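Local coordinates for hypothetical protein TT0907 (Thermus thermophilus, PDB 1WDI), which probably transfers and isomerises the ribose of S-adenosylmethionine onto preQ1-modified tRNA, giving epoxyqueuosine in the queuosine pathway, at residues M30-H42 with F315-A328. Numbering follows the deposited sequence.
Sequences MVVYREGPFRVAH and FLGRERTLEAYRLA
Arg320 leaves its helix with CG trans to the backbone N (chi1 179°) and bends at chi3, which carries its guanidinium into the loop between strands 28-32 and 40-44. Arg34 is also bent at chi3 (76°), and its guanidinium comes to lie flat on Phe315. NH1 and NH2 of Arg320 grip Gly36 O end-on, at 2.9 and 3.0 Å. NH1 also donates to Tyr33 O at 3.0 Å. Two loop carbonyls thus fix the rotation of this group. The Phe38 ring slides past the Arg320 chain, its plane steep to the guanidinium, and its CZ meets Leu327 CD2.

Within the same loop, Arg34, between Tyr33 and Gly36 in sequence, sends its side chain to Phe315: its CZ sits 3.9 Å from the centroid of that ring, a cation-pi stack with planes 10° apart. Arg34 NE donates to Phe315 O at 3.0 Å, so ring and carbonyl of one residue hold the same group. A water bridges Arg34 O and Leu316 O.

Along the two strands the contact is apolar. Leu327 CD2 and Val40 CG2 meet tip to tip at 3.5 Å, and Val32 CG1 meets Leu316 CD2 in the same way. Met30 CE packs on Ala328 CB at 3.6 Å. Val32 and Leu316 also touch Ile344 of strand 341-344, which pairs with strand 28-32. This is a beta-hairpin at the margin of a mixed sheet, packed against helix 318-330, which runs nearly antiparallel to its first strand, with its loop pinned by arginine-to-carbonyl bonds.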
ATOM      1  N   MET A  30      14.475 -12.865   2.413  1.00 18.26           N
ATOM      2  CA  MET A  30      15.363 -12.965   3.559  1.00 19.06           C
ATOM      3  C   MET A  30      14.480 -13.100   4.786  1.00 19.62           C
ATOM      4  O   MET A  30      13.653 -12.227   5.063  1.00 21.15           O
ATOM      5  CB  MET A  30      16.251 -11.716   3.706  1.00 17.46           C
ATOM      6  CG  MET A  30      17.159 -11.783   4.932  1.00 21.79           C
ATOM      7  SD  MET A  30      18.070 -10.254   5.336  1.00 25.35           S
ATOM      8  CE  MET A  30      19.388 -10.373   4.173  1.00 19.72           C
ATOM      9  N   VAL A  31      14.635 -14.203   5.511  1.00 18.93           N
ATOM     10  CA  VAL A  31      13.859 -14.410   6.724  1.00 19.46           C
ATOM     11  C   VAL A  31      14.752 -14.032   7.904  1.00 20.61           C
ATOM     12  O   VAL A  31      15.857 -14.561   8.043  1.00 19.28           O
ATOM     13  CB  VAL A  31      13.425 -15.887   6.880  1.00 19.39           C
ATOM     14  CG1 VAL A  31      12.599 -16.053   8.160  1.00 17.91           C
ATOM     15  CG2 VAL A  31      12.613 -16.331   5.651  1.00 20.17           C
ATOM     16  N   VAL A  32      14.292 -13.103   8.737  1.00 20.84           N
ATOM     17  CA  VAL A  32      15.075 -12.694   9.904  1.00 23.03           C
ATOM     18  C   VAL A  32      14.182 -12.708  11.144  1.00 23.79           C
ATOM     19  O   VAL A  32      12.991 -12.417  11.062  1.00 23.36           O
ATOM     20  CB  VAL A  32      15.700 -11.285   9.697  1.00 24.79           C
ATOM     21  CG1 VAL A  32      14.613 -10.262   9.455  1.00 26.94           C
ATOM     22  CG2 VAL A  32      16.541 -10.897  10.914  1.00 22.10           C
ATOM     23  N   TYR A  33      14.753 -13.057  12.292  1.00 25.56           N
ATOM     24  CA  TYR A  33      13.977 -13.134  13.528  1.00 26.37           C
ATOM     25  C   TYR A  33      14.151 -11.955  14.491  1.00 27.74           C
ATOM     26  O   TYR A  33      15.266 -11.478  14.701  1.00 26.43           O
ATOM     27  CB  TYR A  33      14.299 -14.446  14.242  1.00 26.78           C
ATOM     28  CG  TYR A  33      14.023 -15.666  13.392  1.00 28.41           C
ATOM     29  CD1 TYR A  33      14.913 -16.059  12.394  1.00 28.51           C
ATOM     30  CD2 TYR A  33      12.848 -16.405  13.554  1.00 27.72           C
ATOM     31  CE1 TYR A  33      14.642 -17.153  11.574  1.00 28.17           C
ATOM     32  CE2 TYR A  33      12.565 -17.502  12.738  1.00 27.49           C
ATOM     33  CZ  TYR A  33      13.468 -17.868  11.749  1.00 29.26           C
ATOM     34  OH  TYR A  33      13.189 -18.934  10.920  1.00 29.25           O
ATOM     35  N   ARG A  34      13.033 -11.502  15.069  1.00 28.38           N
ATOM     36  CA  ARG A  34      13.012 -10.379  16.015  1.00 30.03           C
ATOM     37  C   ARG A  34      13.688 -10.746  17.324  1.00 30.62           C
ATOM     38  O   ARG A  34      14.375  -9.925  17.931  1.00 31.56           O
ATOM     39  CB  ARG A  34      11.581  -9.969  16.392  1.00 30.69           C
ATOM     40  CG  ARG A  34      10.604  -9.715  15.274  1.00 36.07           C
ATOM     41  CD  ARG A  34       9.200  -9.494  15.860  1.00 35.12           C
ATOM     42  NE  ARG A  34       9.039  -8.173  16.464  1.00 35.48           N
ATOM     43  CZ  ARG A  34       7.953  -7.783  17.131  1.00 34.90           C
ATOM     44  NH1 ARG A  34       6.936  -8.619  17.289  1.00 33.41           N
ATOM     45  NH2 ARG A  34       7.871  -6.549  17.617  1.00 32.82           N
ATOM     46  N   GLU A  35      13.445 -11.975  17.767  1.00 30.13           N
ATOM     47  CA  GLU A  35      13.979 -12.481  19.025  1.00 31.68           C
ATOM     48  C   GLU A  35      15.082 -13.513  18.824  1.00 31.18           C
ATOM     49  O   GLU A  35      15.264 -14.048  17.726  1.00 30.05           O
ATOM     50  CB  GLU A  35      12.845 -13.109  19.837  1.00 34.18           C
ATOM     51  CG  GLU A  35      11.697 -12.161  20.144  1.00 39.39           C
ATOM     52  CD  GLU A  35      10.425 -12.901  20.516  1.00 45.70           C
ATOM     53  OE1 GLU A  35       9.862 -13.596  19.638  1.00 47.50           O
ATOM     54  OE2 GLU A  35       9.989 -12.794  21.684  1.00 47.83           O
ATOM     55  N   GLY A  36      15.808 -13.794  19.902  1.00 30.31           N
ATOM     56  CA  GLY A  36      16.890 -14.754  19.842  1.00 28.37           C
ATOM     57  C   GLY A  36      18.087 -14.188  19.104  1.00 27.23           C
ATOM     58  O   GLY A  36      18.086 -13.016  18.728  1.00 26.04           O
ATOM     59  N   PRO A  37      19.123 -15.006  18.868  1.00 27.80           N
ATOM     60  CA  PRO A  37      20.341 -14.588  18.168  1.00 27.07           C
ATOM     61  C   PRO A  37      20.078 -14.100  16.750  1.00 27.44           C
ATOM     62  O   PRO A  37      19.050 -14.423  16.144  1.00 27.85           O
ATOM     63  CB  PRO A  37      21.193 -15.856  18.159  1.00 27.22           C
ATOM     64  CG  PRO A  37      20.703 -16.622  19.340  1.00 29.26           C
ATOM     65  CD  PRO A  37      19.213 -16.421  19.262  1.00 27.91           C
ATOM     66  N   PHE A  38      21.016 -13.319  16.225  1.00 24.63           N
ATOM     67  CA  PHE A  38      20.913 -12.833  14.862  1.00 23.98           C
ATOM     68  C   PHE A  38      20.968 -14.087  13.984  1.00 24.90           C
ATOM     69  O   PHE A  38      21.888 -14.889  14.102  1.00 24.39           O
ATOM     70  CB  PHE A  38      22.105 -11.937  14.526  1.00 22.66           C
ATOM     71  CG  PHE A  38      22.087 -11.397  13.121  1.00 21.58           C
ATOM     72  CD1 PHE A  38      21.350 -10.258  12.808  1.00 21.90           C
ATOM     73  CD2 PHE A  38      22.811 -12.024  12.113  1.00 18.99           C
ATOM     74  CE1 PHE A  38      21.335  -9.747  11.511  1.00 22.23           C
ATOM     75  CE2 PHE A  38      22.806 -11.524  10.810  1.00 20.47           C
ATOM     76  CZ  PHE A  38      22.068 -10.383  10.506  1.00 21.89           C
ATOM     77  N   ARG A  39      19.980 -14.260  13.119  1.00 24.14           N
ATOM     78  CA  ARG A  39      19.959 -15.411  12.229  1.00 26.55           C
ATOM     79  C   ARG A  39      18.977 -15.159  11.101  1.00 25.65           C
ATOM     80  O   ARG A  39      17.895 -14.606  11.309  1.00 24.32           O
ATOM     81  CB  ARG A  39      19.584 -16.692  12.991  1.00 28.44           C
ATOM     82  CG  ARG A  39      18.201 -16.701  13.607  1.00 27.27           C
ATOM     83  CD  ARG A  39      18.017 -17.935  14.486  1.00 30.18           C
ATOM     84  NE  ARG A  39      16.662 -18.040  15.019  1.00 28.76           N
ATOM     85  CZ  ARG A  39      16.123 -17.193  15.892  1.00 30.00           C
ATOM     86  NH1 ARG A  39      16.822 -16.158  16.357  1.00 25.01           N
ATOM     87  NH2 ARG A  39      14.871 -17.376  16.293  1.00 27.92           N
ATOM     88  N   VAL A  40      19.379 -15.541   9.899  1.00 24.18           N
ATOM     89  CA  VAL A  40      18.542 -15.346   8.736  1.00 25.95           C
ATOM     90  C   VAL A  40      18.550 -16.594   7.868  1.00 26.39           C
ATOM     91  O   VAL A  40      19.428 -17.451   7.986  1.00 25.43           O
ATOM     92  CB  VAL A  40      19.042 -14.156   7.878  1.00 26.82           C
ATOM     93  CG1 VAL A  40      19.147 -12.894   8.729  1.00 26.98           C
ATOM     94  CG2 VAL A  40      20.394 -14.491   7.267  1.00 29.66           C
ATOM     95  N   ALA A  41      17.545 -16.699   7.011  1.00 25.17           N
ATOM     96  CA  ALA A  41      17.461 -17.803   6.074  1.00 23.45           C
ATOM     97  C   ALA A  41      17.386 -17.103   4.729  1.00 22.96           C
ATOM     98  O   ALA A  41      16.638 -16.140   4.573  1.00 21.80           O
ATOM     99  CB  ALA A  41      16.199 -18.632   6.320  1.00 23.20           C
ATOM    100  N   HIS A  42      18.189 -17.557   3.773  1.00 22.72           N
ATOM    101  CA  HIS A  42      18.184 -16.965   2.444  1.00 20.34           C
ATOM    102  C   HIS A  42      17.317 -17.858   1.571  1.00 22.03           C
ATOM    103  O   HIS A  42      17.744 -18.924   1.125  1.00 18.90           O
ATOM    104  CB  HIS A  42      19.616 -16.868   1.913  1.00 20.30           C
ATOM    105  CG  HIS A  42      20.474 -15.935   2.708  1.00 22.28           C
ATOM    106  ND1 HIS A  42      20.232 -14.579   2.774  1.00 19.65           N
ATOM    107  CD2 HIS A  42      21.525 -16.168   3.532  1.00 21.57           C
ATOM    108  CE1 HIS A  42      21.093 -14.018   3.605  1.00 22.39           C
ATOM    109  NE2 HIS A  42      21.889 -14.961   4.079  1.00 22.18           N
ATOM    110  N   PHE A 315       9.829  -2.436  14.291  1.00 20.70           N
ATOM    111  CA  PHE A 315       9.352  -3.805  14.433  1.00 20.97           C
ATOM    112  C   PHE A 315      10.474  -4.789  14.752  1.00 20.88           C
ATOM    113  O   PHE A 315      10.358  -5.609  15.661  1.00 20.96           O
ATOM    114  CB  PHE A 315       8.652  -4.242  13.144  1.00 20.77           C
ATOM    115  CG  PHE A 315       7.887  -5.521  13.281  1.00 21.98           C
ATOM    116  CD1 PHE A 315       6.720  -5.570  14.044  1.00 23.02           C
ATOM    117  CD2 PHE A 315       8.337  -6.685  12.667  1.00 23.08           C
ATOM    118  CE1 PHE A 315       6.011  -6.760  14.195  1.00 21.99           C
ATOM    119  CE2 PHE A 315       7.634  -7.883  12.814  1.00 21.28           C
ATOM    120  CZ  PHE A 315       6.472  -7.920  13.578  1.00 20.10           C
ATOM    121  N   LEU A 316      11.570  -4.692  14.011  1.00 22.06           N
ATOM    122  CA  LEU A 316      12.703  -5.600  14.188  1.00 22.37           C
ATOM    123  C   LEU A 316      13.824  -5.116  15.113  1.00 21.77           C
ATOM    124  O   LEU A 316      14.610  -5.926  15.607  1.00 19.84           O
ATOM    125  CB  LEU A 316      13.295  -5.923  12.811  1.00 21.09           C
ATOM    126  CG  LEU A 316      14.591  -6.738  12.712  1.00 21.43           C
ATOM    127  CD1 LEU A 316      14.420  -8.077  13.392  1.00 16.88           C
ATOM    128  CD2 LEU A 316      14.966  -6.911  11.240  1.00 20.27           C
ATOM    129  N   GLY A 317      13.887  -3.808  15.351  1.00 21.80           N
ATOM    130  CA  GLY A 317      14.949  -3.241  16.170  1.00 20.88           C
ATOM    131  C   GLY A 317      15.883  -2.509  15.211  1.00 23.33           C
ATOM    132  O   GLY A 317      16.264  -3.059  14.174  1.00 21.23           O
ATOM    133  N   ARG A 318      16.267  -1.279  15.543  1.00 20.65           N
ATOM    134  CA  ARG A 318      17.119  -0.499  14.652  1.00 23.94           C
ATOM    135  C   ARG A 318      18.462  -1.138  14.295  1.00 23.06           C
ATOM    136  O   ARG A 318      18.793  -1.264  13.117  1.00 22.41           O
ATOM    137  CB  ARG A 318      17.352   0.906  15.227  1.00 28.04           C
ATOM    138  CG  ARG A 318      18.139   1.822  14.292  1.00 33.49           C
ATOM    139  CD  ARG A 318      18.217   3.268  14.800  1.00 36.34           C
ATOM    140  NE  ARG A 318      18.763   3.361  16.154  1.00 40.49           N
ATOM    141  CZ  ARG A 318      18.029   3.347  17.265  1.00 43.28           C
ATOM    142  NH1 ARG A 318      16.703   3.251  17.197  1.00 42.01           N
ATOM    143  NH2 ARG A 318      18.621   3.421  18.453  1.00 43.31           N
ATOM    144  N   GLU A 319      19.231  -1.540  15.300  1.00 23.46           N
ATOM    145  CA  GLU A 319      20.534  -2.148  15.053  1.00 24.06           C
ATOM    146  C   GLU A 319      20.412  -3.457  14.267  1.00 23.53           C
ATOM    147  O   GLU A 319      21.130  -3.652  13.294  1.00 25.40           O
ATOM    148  CB  GLU A 319      21.268  -2.376  16.383  1.00 22.96           C
ATOM    149  CG  GLU A 319      22.603  -3.119  16.290  1.00 23.99           C
ATOM    150  CD  GLU A 319      23.554  -2.549  15.240  1.00 25.82           C
ATOM    151  OE1 GLU A 319      23.514  -1.328  14.981  1.00 24.96           O
ATOM    152  OE2 GLU A 319      24.360  -3.329  14.681  1.00 28.93           O
ATOM    153  N   ARG A 320      19.503  -4.343  14.671  1.00 22.28           N
ATOM    154  CA  ARG A 320      19.334  -5.606  13.952  1.00 21.72           C
ATOM    155  C   ARG A 320      18.843  -5.369  12.526  1.00 22.82           C
ATOM    156  O   ARG A 320      19.197  -6.111  11.604  1.00 22.03           O
ATOM    157  CB  ARG A 320      18.367  -6.547  14.693  1.00 22.46           C
ATOM    158  CG  ARG A 320      18.152  -7.874  13.962  1.00 21.84           C
ATOM    159  CD  ARG A 320      17.672  -8.991  14.873  1.00 23.91           C
ATOM    160  NE  ARG A 320      18.679  -9.355  15.866  1.00 21.47           N
ATOM    161  CZ  ARG A 320      18.530 -10.314  16.768  1.00 21.15           C
ATOM    162  NH1 ARG A 320      17.407 -11.024  16.804  1.00 22.82           N
ATOM    163  NH2 ARG A 320      19.497 -10.552  17.646  1.00 20.65           N
ATOM    164  N   THR A 321      18.031  -4.331  12.340  1.00 21.00           N
ATOM    165  CA  THR A 321      17.526  -4.008  11.011  1.00 19.95           C
ATOM    166  C   THR A 321      18.667  -3.555  10.099  1.00 21.25           C
ATOM    167  O   THR A 321      18.781  -4.019   8.964  1.00 21.99           O
ATOM    168  CB  THR A 321      16.452  -2.900  11.070  1.00 19.28           C
ATOM    169  OG1 THR A 321      15.296  -3.398  11.754  1.00 17.03           O
ATOM    170  CG2 THR A 321      16.053  -2.462   9.666  1.00 18.91           C
ATOM    171  N   LEU A 322      19.515  -2.653  10.590  1.00 20.25           N
ATOM    172  CA  LEU A 322      20.642  -2.179   9.785  1.00 21.54           C
ATOM    173  C   LEU A 322      21.597  -3.337   9.465  1.00 19.84           C
ATOM    174  O   LEU A 322      22.149  -3.414   8.371  1.00 21.37           O
ATOM    175  CB  LEU A 322      21.391  -1.061  10.523  1.00 24.63           C
ATOM    176  CG  LEU A 322      20.542   0.176  10.847  1.00 27.49           C
ATOM    177  CD1 LEU A 322      21.398   1.223  11.549  1.00 30.18           C
ATOM    178  CD2 LEU A 322      19.950   0.742   9.567  1.00 28.33           C
ATOM    179  N   GLU A 323      21.793  -4.233  10.425  1.00 20.09           N
ATOM    180  CA  GLU A 323      22.661  -5.388  10.218  1.00 21.38           C
ATOM    181  C   GLU A 323      22.109  -6.257   9.079  1.00 21.42           C
ATOM    182  O   GLU A 323      22.837  -6.635   8.162  1.00 21.79           O
ATOM    183  CB  GLU A 323      22.750  -6.216  11.505  1.00 20.28           C
ATOM    184  CG  GLU A 323      23.633  -5.604  12.586  1.00 23.10           C
ATOM    185  CD  GLU A 323      23.392  -6.214  13.951  1.00 25.71           C
ATOM    186  OE1 GLU A 323      22.733  -7.273  14.027  1.00 25.71           O
ATOM    187  OE2 GLU A 323      23.864  -5.636  14.953  1.00 27.33           O
ATOM    188  N   ALA A 324      20.814  -6.559   9.140  1.00 21.29           N
ATOM    189  CA  ALA A 324      20.167  -7.378   8.118  1.00 20.99           C
ATOM    190  C   ALA A 324      20.230  -6.709   6.752  1.00 21.60           C
ATOM    191  O   ALA A 324      20.401  -7.379   5.729  1.00 20.56           O
ATOM    192  CB  ALA A 324      18.712  -7.648   8.504  1.00 22.14           C
ATOM    193  N   TYR A 325      20.089  -5.387   6.731  1.00 20.51           N
ATOM    194  CA  TYR A 325      20.138  -4.652   5.471  1.00 21.91           C
ATOM    195  C   TYR A 325      21.541  -4.673   4.876  1.00 22.22           C
ATOM    196  O   TYR A 325      21.705  -4.778   3.663  1.00 22.66           O
ATOM    197  CB  TYR A 325      19.672  -3.206   5.665  1.00 22.26           C
ATOM    198  CG  TYR A 325      18.199  -3.005   5.369  1.00 23.21           C
ATOM    199  CD1 TYR A 325      17.217  -3.576   6.176  1.00 23.04           C
ATOM    200  CD2 TYR A 325      17.791  -2.261   4.265  1.00 21.61           C
ATOM    201  CE1 TYR A 325      15.857  -3.406   5.889  1.00 22.59           C
ATOM    202  CE2 TYR A 325      16.444  -2.089   3.967  1.00 22.45           C
ATOM    203  CZ  TYR A 325      15.482  -2.662   4.781  1.00 22.65           C
ATOM    204  OH  TYR A 325      14.146  -2.486   4.479  1.00 23.04           O
ATOM    205  N   ARG A 326      22.554  -4.577   5.729  1.00 21.71           N
ATOM    206  CA  ARG A 326      23.930  -4.615   5.249  1.00 24.33           C
ATOM    207  C   ARG A 326      24.180  -6.008   4.674  1.00 22.65           C
ATOM    208  O   ARG A 326      24.827  -6.152   3.641  1.00 25.70           O
ATOM    209  CB  ARG A 326      24.901  -4.325   6.396  1.00 24.19           C
ATOM    210  CG  ARG A 326      25.844  -3.170   6.119  1.00 29.87           C
ATOM    211  CD  ARG A 326      25.899  -2.206   7.295  1.00 27.45           C
ATOM    212  NE  ARG A 326      26.299  -2.870   8.532  1.00 26.68           N
ATOM    213  CZ  ARG A 326      25.899  -2.482   9.736  1.00 26.38           C
ATOM    214  NH1 ARG A 326      25.091  -1.431   9.855  1.00 23.66           N
ATOM    215  NH2 ARG A 326      26.289  -3.146  10.815  1.00 25.26           N
ATOM    216  N   LEU A 327      23.648  -7.029   5.339  1.00 23.21           N
ATOM    217  CA  LEU A 327      23.799  -8.403   4.870  1.00 22.15           C
ATOM    218  C   LEU A 327      23.110  -8.547   3.514  1.00 22.11           C
ATOM    219  O   LEU A 327      23.654  -9.153   2.594  1.00 22.78           O
ATOM    220  CB  LEU A 327      23.177  -9.395   5.865  1.00 22.02           C
ATOM    221  CG  LEU A 327      23.264 -10.876   5.453  1.00 23.18           C
ATOM    222  CD1 LEU A 327      24.735 -11.298   5.421  1.00 23.67           C
ATOM    223  CD2 LEU A 327      22.483 -11.761   6.429  1.00 21.71           C
ATOM    224  N   ALA A 328      21.908  -7.988   3.398  1.00 21.81           N
ATOM    225  CA  ALA A 328      21.144  -8.048   2.153  1.00 21.68           C
ATOM    226  C   ALA A 328      21.960  -7.437   1.022  1.00 22.56           C
ATOM    227  O   ALA A 328      22.029  -7.988  -0.083  1.00 22.30           O
ATOM    228  CB  ALA A 328      19.825  -7.304   2.305  1.00 19.72           C
TER
HETATM  229  O   HOH W   1      15.581  -7.479  17.546  1.00 32.02           O
HETATM  230  O   HOH W   2       8.907  -4.354  18.379  1.00 40.16           O